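Local structure of enoyl-[acyl-carrier-protein] reductase [FMN] (5GVJ) at residues V156-S160 and A184-E188; R195-S199 and Q292-D296; T220-G224 and A239-Q243. The protein probably reduces the double bond of enoyl-acyl-carrier-protein substrates with NADH, using bound FMN, in bacterial fatty-acid synthesis. The protein carries 1 engineered substitution. One frame throughout, in Å; residues are numbered along the deposited sequence.

Contact 1: residues V156-S160 and A184-E188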
loop_
_atom_site.group_PDB
_atom_site.type_symbol
_atom_site.label_atom_id
_atom_site.label_comp_id
_atom_site.label_asym_id
_atom_site.label_seq_id
_atom_site.Cartn_x
_atom_site.Cartn_y
_atom_site.Cartn_z
ATOM N N VAL A 156 -1.961 -5.033 -6.028
ATOM C CA VAL A 156 -2.855 -6.177 -5.881
ATOM C C VAL A 156 -4.184 -5.913 -6.579
ATOM O O VAL A 156 -4.751 -6.805 -7.216
ATOM C CB VAL A 156 -3.058 -6.518 -4.394
ATOM C CG1 VAL A 156 -4.110 -7.616 -4.229
ATOM C CG2 VAL A 156 -1.744 -6.942 -3.775
ATOM N N ASN A 157 -4.701 -4.685 -6.461
ATOM C CA ASN A 157 -5.967 -4.333 -7.097
ATOM C C ASN A 157 -5.867 -4.482 -8.608
ATOM O O ASN A 157 -6.693 -5.157 -9.230
ATOM C CB ASN A 157 -6.342 -2.901 -6.700
ATOM C CG ASN A 157 -7.729 -2.482 -7.187
ATOM O OD1 ASN A 157 -8.366 -3.171 -7.984
ATOM N ND2 ASN A 157 -8.207 -1.339 -6.682
ATOM N N LYS A 158 -4.845 -3.873 -9.216
ATOM C CA LYS A 158 -4.757 -3.892 -10.676
ATOM C C LYS A 158 -4.459 -5.294 -11.186
ATOM O O LYS A 158 -5.065 -5.751 -12.161
ATOM C CB LYS A 158 -3.683 -2.914 -11.155
ATOM C CG LYS A 158 -3.464 -2.911 -12.668
ATOM C CD LYS A 158 -4.740 -2.495 -13.408
ATOM C CE LYS A 158 -4.462 -2.195 -14.878
ATOM N NZ LYS A 158 -5.712 -2.200 -15.695
ATOM N N VAL A 159 -3.540 -5.998 -10.529
ATOM C CA VAL A 159 -3.162 -7.336 -10.984
ATOM C C VAL A 159 -4.354 -8.281 -10.910
ATOM O O VAL A 159 -4.644 -9.009 -11.864
ATOM C CB VAL A 159 -1.963 -7.860 -10.175
ATOM C CG1 VAL A 159 -1.743 -9.357 -10.416
ATOM C CG2 VAL A 159 -0.705 -7.092 -10.546
ATOM N N SER A 160 -5.074 -8.284 -9.779
ATOM C CA SER A 160 -6.200 -9.205 -9.663
ATOM C C SER A 160 -7.267 -8.925 -10.717
ATOM O O SER A 160 -7.920 -9.853 -11.205
ATOM C CB SER A 160 -6.799 -9.154 -8.257
ATOM O OG SER A 160 -7.255 -7.856 -7.923
ATOM N N ALA A 184 -9.699 -7.993 0.142
ATOM C CA ALA A 184 -10.580 -6.966 -0.404
ATOM C C ALA A 184 -10.058 -6.432 -1.732
ATOM O O ALA A 184 -10.840 -6.156 -2.647
ATOM C CB ALA A 184 -10.741 -5.821 0.597
ATOM N N LEU A 185 -8.738 -6.253 -1.853
ATOM C CA LEU A 185 -8.175 -5.781 -3.112
ATOM C C LEU A 185 -8.233 -6.837 -4.212
ATOM O O LEU A 185 -7.974 -6.506 -5.375
ATOM C CB LEU A 185 -6.728 -5.332 -2.906
ATOM C CG LEU A 185 -6.498 -4.172 -1.935
ATOM C CD1 LEU A 185 -5.017 -3.971 -1.632
ATOM C CD2 LEU A 185 -7.118 -2.897 -2.498
ATOM N N GLY A 186 -8.556 -8.085 -3.879
ATOM C CA GLY A 186 -8.665 -9.157 -4.857
ATOM C C GLY A 186 -7.738 -10.344 -4.637
ATOM O O GLY A 186 -7.820 -11.317 -5.403
ATOM N N ALA A 187 -6.835 -10.309 -3.656
ATOM C CA ALA A 187 -5.970 -11.455 -3.413
ATOM C C ALA A 187 -6.757 -12.604 -2.795
ATOM O O ALA A 187 -7.791 -12.407 -2.160
ATOM C CB ALA A 187 -4.810 -11.073 -2.493
ATOM N N GLU A 188 -6.239 -13.826 -2.977
ATOM C CA GLU A 188 -6.797 -15.008 -2.332
ATOM C C GLU A 188 -5.783 -15.719 -1.442
ATOM O O GLU A 188 -6.062 -16.820 -0.957
ATOM C CB GLU A 188 -7.376 -15.945 -3.396
ATOM C CG GLU A 188 -8.442 -15.194 -4.187
ATOM C CD GLU A 188 -9.019 -15.979 -5.339
ATOM O OE1 GLU A 188 -9.860 -16.853 -5.078
ATOM O OE2 GLU A 188 -8.644 -15.705 -6.494
#
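Ser160 OG sits 3.0 Å from Leu185 O, the polar centre of the contact between residues 156-160 and 184-188. The same hydroxyl lies 2.8 Å from Val156 O and 3.1 Å from Asn157 O, both in the preceding helical turn, and its one proton can point to any of the three. With chi1 at 59°, OG lies between the backbone N and the carbonyl carbon, a rotation that turns it back over its own helix and across to Leu185. Beside this, Asn157 CA approaches Leu185 O at 3.4 Å in a nearly straight CA-H...O contact (163° at the hydrogen). The apolar part is carried by one branch of Val156: CG1 rests on Leu185 CB at 3.7 Å and on Ala187 CB at 3.9 Å, the valine and leucine side chains crossing at about a right angle. Gly186, with phi of 121°, closes helix 176-185 in a Schellman motif; a side chain on it would run into Ser160 OG and the carbonyl oxygen of Leu185. Further out, Arg177 of the second subunit hydrogen-bonds Leu185 O. Asn157 OD1 accepts from Arg161 NE, while its ND2 reaches Asp175 of that second subunit. Val156 and Ala187 both lean on Ala169 of strand 167-170. Two successive outer helices packed side by side over the intervening strand are what a (beta/alpha)8 barrel of the TIM type is built from, here within the subunit interface.

Contact 2: residues R195-S199 and Q292-D296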
loop_
_atom_site.group_PDB
_atom_site.type_symbol
_atom_site.label_atom_id
_atom_site.label_comp_id
_atom_site.label_asym_id
_atom_site.label_seq_id
_atom_site.Cartn_x
_atom_site.Cartn_y
_atom_site.Cartn_z
ATOM N N ARG A 195 7.144 -11.024 8.793
ATOM C CA ARG A 195 6.438 -11.583 9.944
ATOM C C ARG A 195 6.973 -12.968 10.318
ATOM O O ARG A 195 7.115 -13.286 11.508
ATOM C CB ARG A 195 4.935 -11.643 9.658
ATOM C CG ARG A 195 4.099 -12.327 10.746
ATOM C CD ARG A 195 4.054 -11.513 12.054
ATOM N NE ARG A 195 5.110 -11.884 12.999
ATOM C CZ ARG A 195 5.182 -11.452 14.260
ATOM N NH1 ARG A 195 4.272 -10.595 14.744
ATOM N NH2 ARG A 195 6.182 -11.866 15.041
ATOM N N PHE A 196 7.274 -13.813 9.328
ATOM C CA PHE A 196 7.763 -15.144 9.685
ATOM C C PHE A 196 9.266 -15.184 9.957
ATOM O O PHE A 196 9.724 -16.089 10.665
ATOM C CB PHE A 196 7.382 -16.164 8.604
ATOM C CG PHE A 196 5.929 -16.567 8.654
ATOM C CD1 PHE A 196 5.451 -17.347 9.696
ATOM C CD2 PHE A 196 5.033 -16.132 7.681
ATOM C CE1 PHE A 196 4.111 -17.719 9.761
ATOM C CE2 PHE A 196 3.678 -16.484 7.739
ATOM C CZ PHE A 196 3.216 -17.275 8.774
ATOM N N VAL A 197 10.052 -14.260 9.397
ATOM C CA VAL A 197 11.435 -14.103 9.854
ATOM C C VAL A 197 11.459 -13.766 11.338
ATOM O O VAL A 197 12.335 -14.228 12.088
ATOM C CB VAL A 197 12.164 -13.027 9.030
ATOM C CG1 VAL A 197 13.469 -12.629 9.716
ATOM C CG2 VAL A 197 12.425 -13.521 7.611
ATOM N N ALA A 198 10.502 -12.951 11.786
ATOM C CA ALA A 198 10.372 -12.590 13.199
ATOM C C ALA A 198 9.578 -13.649 13.975
ATOM O O ALA A 198 8.579 -13.364 14.634
ATOM C CB ALA A 198 9.722 -11.219 13.332
ATOM N N SER A 199 10.062 -14.890 13.926
ATOM C CA SER A 199 9.381 -15.973 14.619
ATOM C C SER A 199 10.376 -16.795 15.429
ATOM O O SER A 199 11.585 -16.769 15.181
ATOM C CB SER A 199 8.646 -16.895 13.646
ATOM O OG SER A 199 9.583 -17.673 12.918
ATOM N N GLN A 292 1.433 -19.566 16.705
ATOM C CA GLN A 292 0.661 -18.436 17.205
ATOM C C GLN A 292 0.435 -17.395 16.116
ATOM O O GLN A 292 -0.660 -16.829 16.009
ATOM C CB GLN A 292 1.380 -17.800 18.392
ATOM C CG GLN A 292 0.521 -16.801 19.153
ATOM C CD GLN A 292 -0.711 -17.468 19.763
ATOM O OE1 GLN A 292 -1.838 -17.019 19.561
ATOM N NE2 GLN A 292 -0.497 -18.561 20.490
ATOM N N ILE A 293 1.471 -17.108 15.320
ATOM C CA ILE A 293 1.322 -16.161 14.210
ATOM C C ILE A 293 0.123 -16.534 13.347
ATOM O O ILE A 293 -0.732 -15.695 13.041
ATOM C CB ILE A 293 2.607 -16.106 13.366
ATOM C CG1 ILE A 293 3.754 -15.491 14.171
ATOM C CG2 ILE A 293 2.359 -15.340 12.037
ATOM C CD1 ILE A 293 5.127 -15.589 13.461
ATOM N N ILE A 294 0.045 -17.799 12.943
ATOM C CA ILE A 294 -1.040 -18.215 12.059
ATOM C C ILE A 294 -2.378 -18.172 12.786
ATOM O O ILE A 294 -3.397 -17.786 12.202
ATOM C CB ILE A 294 -0.737 -19.610 11.473
ATOM C CG1 ILE A 294 0.496 -19.536 10.564
ATOM C CG2 ILE A 294 -1.960 -20.166 10.708
ATOM C CD1 ILE A 294 1.010 -20.871 10.077
ATOM N N GLU A 295 -2.406 -18.556 14.074
ATOM C CA GLU A 295 -3.644 -18.461 14.852
ATOM C C GLU A 295 -4.135 -17.018 14.953
ATOM O O GLU A 295 -5.333 -16.741 14.804
ATOM C CB GLU A 295 -3.441 -19.023 16.261
ATOM C CG GLU A 295 -3.330 -20.530 16.326
ATOM C CD GLU A 295 -2.733 -21.002 17.641
ATOM O OE1 GLU A 295 -2.827 -20.257 18.650
ATOM O OE2 GLU A 295 -2.155 -22.116 17.656
ATOM N N ASP A 296 -3.230 -16.091 15.264
ATOM C CA ASP A 296 -3.638 -14.695 15.434
ATOM C C ASP A 296 -4.098 -14.084 14.110
ATOM O O ASP A 296 -5.030 -13.265 14.092
ATOM C CB ASP A 296 -2.488 -13.877 16.016
ATOM C CG ASP A 296 -2.077 -14.335 17.405
ATOM O OD1 ASP A 296 -2.883 -14.988 18.113
ATOM O OD2 ASP A 296 -0.933 -14.020 17.786
#
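Phe196 and Ile293 mark the closest backbone approach, 7.9 Å between their CA atoms, so side chains rather than main chains fill the space between residues 195-199 and 292-296. Helix 193-197 ends here: Ala198 leaves helical geometry as the centre of an inverse gamma turn, with a weak Ser199 N to Val197 O bond, while 292-296 stays helical. Ser199 OG donates to Phe196 O at 2.8 Å, adding a side-chain tie across the turn. Into this end Ile293 sends both its branches. Its CG2 fits between Arg195 CG and Phe196 CE1, 3.7 Å from each, and its CD1 comes to 3.6 Å from Arg195 O and touches Ser199 CB. Ile293 CG1 lies over one face of the Arg195 guanidinium, offset toward the rim. The arginine leaves its helix with CG anti to the backbone N (chi1 175°) and then bends twice, which brings NH2 round to Ala198 O at 2.9 Å, in the guanidinium plane; NH2 also bonds Glu286 O, whereas the buried NE has no partner. A leucine in place of Arg195 would probably leave the Ala198 and Glu286 carbonyls without their shared donor and Ile293 CG1 without its flat neighbour. At the edge of the Phe196 ring, CZ meets Ile294 CG1 at 4.0 Å. Helix 28-36 backs the phenylalanine through Val34, and helix 206-214 packs against Val197 and Ala198, setting helix 193-197 among three others.

Contact 3: residues T220-G224 and A239-Q243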
loop_
_atom_site.group_PDB
_atom_site.type_symbol
_atom_site.label_atom_id
_atom_site.label_comp_id
_atom_site.label_asym_id
_atom_site.label_seq_id
_atom_site.Cartn_x
_atom_site.Cartn_y
_atom_site.Cartn_z
ATOM N N THR A 220 12.945 1.835 7.443
ATOM C CA THR A 220 13.619 1.235 6.302
ATOM C C THR A 220 14.004 2.320 5.307
ATOM O O THR A 220 13.476 3.435 5.333
ATOM C CB THR A 220 12.758 0.165 5.614
ATOM O OG1 THR A 220 11.664 0.795 4.942
ATOM C CG2 THR A 220 12.222 -0.847 6.626
ATOM N N VAL A 221 14.966 1.989 4.447
ATOM C CA VAL A 221 15.424 2.863 3.374
ATOM C C VAL A 221 15.498 2.050 2.103
ATOM O O VAL A 221 15.723 0.837 2.135
ATOM C CB VAL A 221 16.812 3.480 3.633
ATOM C CG1 VAL A 221 16.703 4.717 4.430
ATOM C CG2 VAL A 221 17.706 2.478 4.321
ATOM N N VAL A 222 15.357 2.734 0.977
ATOM C CA VAL A 222 15.559 2.134 -0.333
ATOM C C VAL A 222 16.925 2.576 -0.837
ATOM O O VAL A 222 17.184 3.779 -0.969
ATOM C CB VAL A 222 14.443 2.533 -1.308
ATOM C CG1 VAL A 222 14.667 1.867 -2.661
ATOM C CG2 VAL A 222 13.078 2.176 -0.716
ATOM N N THR A 223 17.799 1.610 -1.104
ATOM C CA THR A 223 19.150 1.867 -1.580
ATOM C C THR A 223 19.385 1.135 -2.894
ATOM O O THR A 223 18.812 0.069 -3.141
ATOM C CB THR A 223 20.204 1.404 -0.572
ATOM O OG1 THR A 223 20.115 -0.018 -0.416
ATOM C CG2 THR A 223 19.991 2.071 0.774
ATOM N N GLY A 224 20.256 1.705 -3.723
ATOM C CA GLY A 224 20.596 1.112 -5.003
ATOM C C GLY A 224 19.571 1.399 -6.080
ATOM O O GLY A 224 19.182 2.550 -6.280
ATOM N N ALA A 239 23.664 0.510 5.531
ATOM C CA ALA A 239 22.763 1.113 4.556
ATOM C C ALA A 239 23.106 2.576 4.333
ATOM O O ALA A 239 22.916 3.096 3.229
ATOM C CB ALA A 239 21.310 0.960 5.006
ATOM N N ARG A 240 23.619 3.251 5.365
ATOM C CA ARG A 240 24.101 4.619 5.187
ATOM C C ARG A 240 25.339 4.648 4.302
ATOM O O ARG A 240 25.424 5.446 3.362
ATOM C CB ARG A 240 24.399 5.258 6.544
ATOM C CG ARG A 240 23.218 5.969 7.184
ATOM C CD ARG A 240 23.528 6.297 8.638
ATOM N NE ARG A 240 22.941 5.255 9.459
ATOM C CZ ARG A 240 23.264 5.026 10.726
ATOM N NH1 ARG A 240 24.183 5.776 11.340
ATOM N NH2 ARG A 240 22.671 4.033 11.379
ATOM N N LYS A 241 26.313 3.781 4.588
ATOM C CA LYS A 241 27.557 3.799 3.828
ATOM C C LYS A 241 27.324 3.485 2.356
ATOM O O LYS A 241 28.063 3.975 1.495
ATOM C CB LYS A 241 28.558 2.817 4.432
ATOM C CG LYS A 241 29.045 3.224 5.815
ATOM C CD LYS A 241 30.423 2.655 6.101
ATOM C CE LYS A 241 30.398 1.130 6.090
ATOM N NZ LYS A 241 29.871 0.574 7.372
ATOM N N ILE A 242 26.307 2.676 2.046
ATOM C CA ILE A 242 26.010 2.360 0.651
ATOM C C ILE A 242 25.454 3.587 -0.070
ATOM O O ILE A 242 25.768 3.831 -1.242
ATOM C CB ILE A 242 25.052 1.156 0.571
ATOM C CG1 ILE A 242 25.796 -0.135 0.927
ATOM C CG2 ILE A 242 24.422 1.048 -0.808
ATOM C CD1 ILE A 242 26.933 -0.470 -0.026
ATOM N N GLN A 243 24.640 4.384 0.613
ATOM C CA GLN A 243 24.141 5.623 0.026
ATOM C C GLN A 243 25.255 6.664 -0.034
ATOM O O GLN A 243 25.098 7.715 -0.647
ATOM C CB GLN A 243 22.952 6.162 0.822
ATOM C CG GLN A 243 21.766 5.210 0.896
ATOM C CD GLN A 243 20.677 5.702 1.838
ATOM O OE1 GLN A 243 20.802 5.600 3.060
ATOM N NE2 GLN A 243 19.606 6.243 1.272
#
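Ala239 O, which the methyl CG2 of Thr223 approaches at 4.0 Å, accepts a backbone hydrogen bond from Gln243 N that is weak at 3.4 Å, in the last turn of helix 237-242. No hydrogen bond joins the two segments, and what holds strand 220-223 to this turn is mostly van der Waals contact of methyl and methylene groups. Thr223 takes the larger share. Its CG2 lies 3.6 Å from Gln243 CG and 3.8 Å from Gln243 CD, the two side chains crossing at about a right angle, so that the methyl lies against the glutamine's CG methylene and its amide carbon. The threonine torsion explains this: chi1 of 64° sets CG2 beside the backbone N, anti to the carbonyl carbon, and CG2 becomes the branch that meets the helix. Gln243, from CG onward extended, runs back along the strand toward Val221. Thr223 CB also touches Ile242 CG2 at 4.2 Å, but the rest of the isoleucine turns away, its CD1 leading off from the strand. One strand position on either side of Val222, Val221 and Thr223 both point their side chains toward helix 237-242 and Gln243 just after it. Val221 CG2 meets Ala239 CB at 4.0 Å, a methyl-to-methyl contact. Val222 itself points away from the helix, against Ile147 and Pro230. Strand 220-223 is an outer strand of a small antiparallel sheet, bonded through its backbone to strand 231-234 at Val233 and Ala231. Val233 also touches both Val221 and Ala239, so helix 237-242 lies across one face of the hairpin-like pair of strands, near the surface and away from the barrel's parallel strands.

How the contacts relate
From the N terminus, the early barrel strands and helices come before any of these contacts. Contact 1 closes first, joining helix 152-162 to the end of helix 176-185 across 23 residues that include strand 167-170 and most of the second helix. The chain then runs through strand 189-191 into helix 193-197, where contact 2 opens; it closes only at helix 290-309, after 92 intervening residues. Contact 3 lies wholly within that long excursion, tying strand 220-223 to helix 237-242 in a small region beside the barrel. Contact 1 is thus in series with both others, and none cross. Their nearest atoms are at least about 12 Å apart, so each fastens a separate part of the fold.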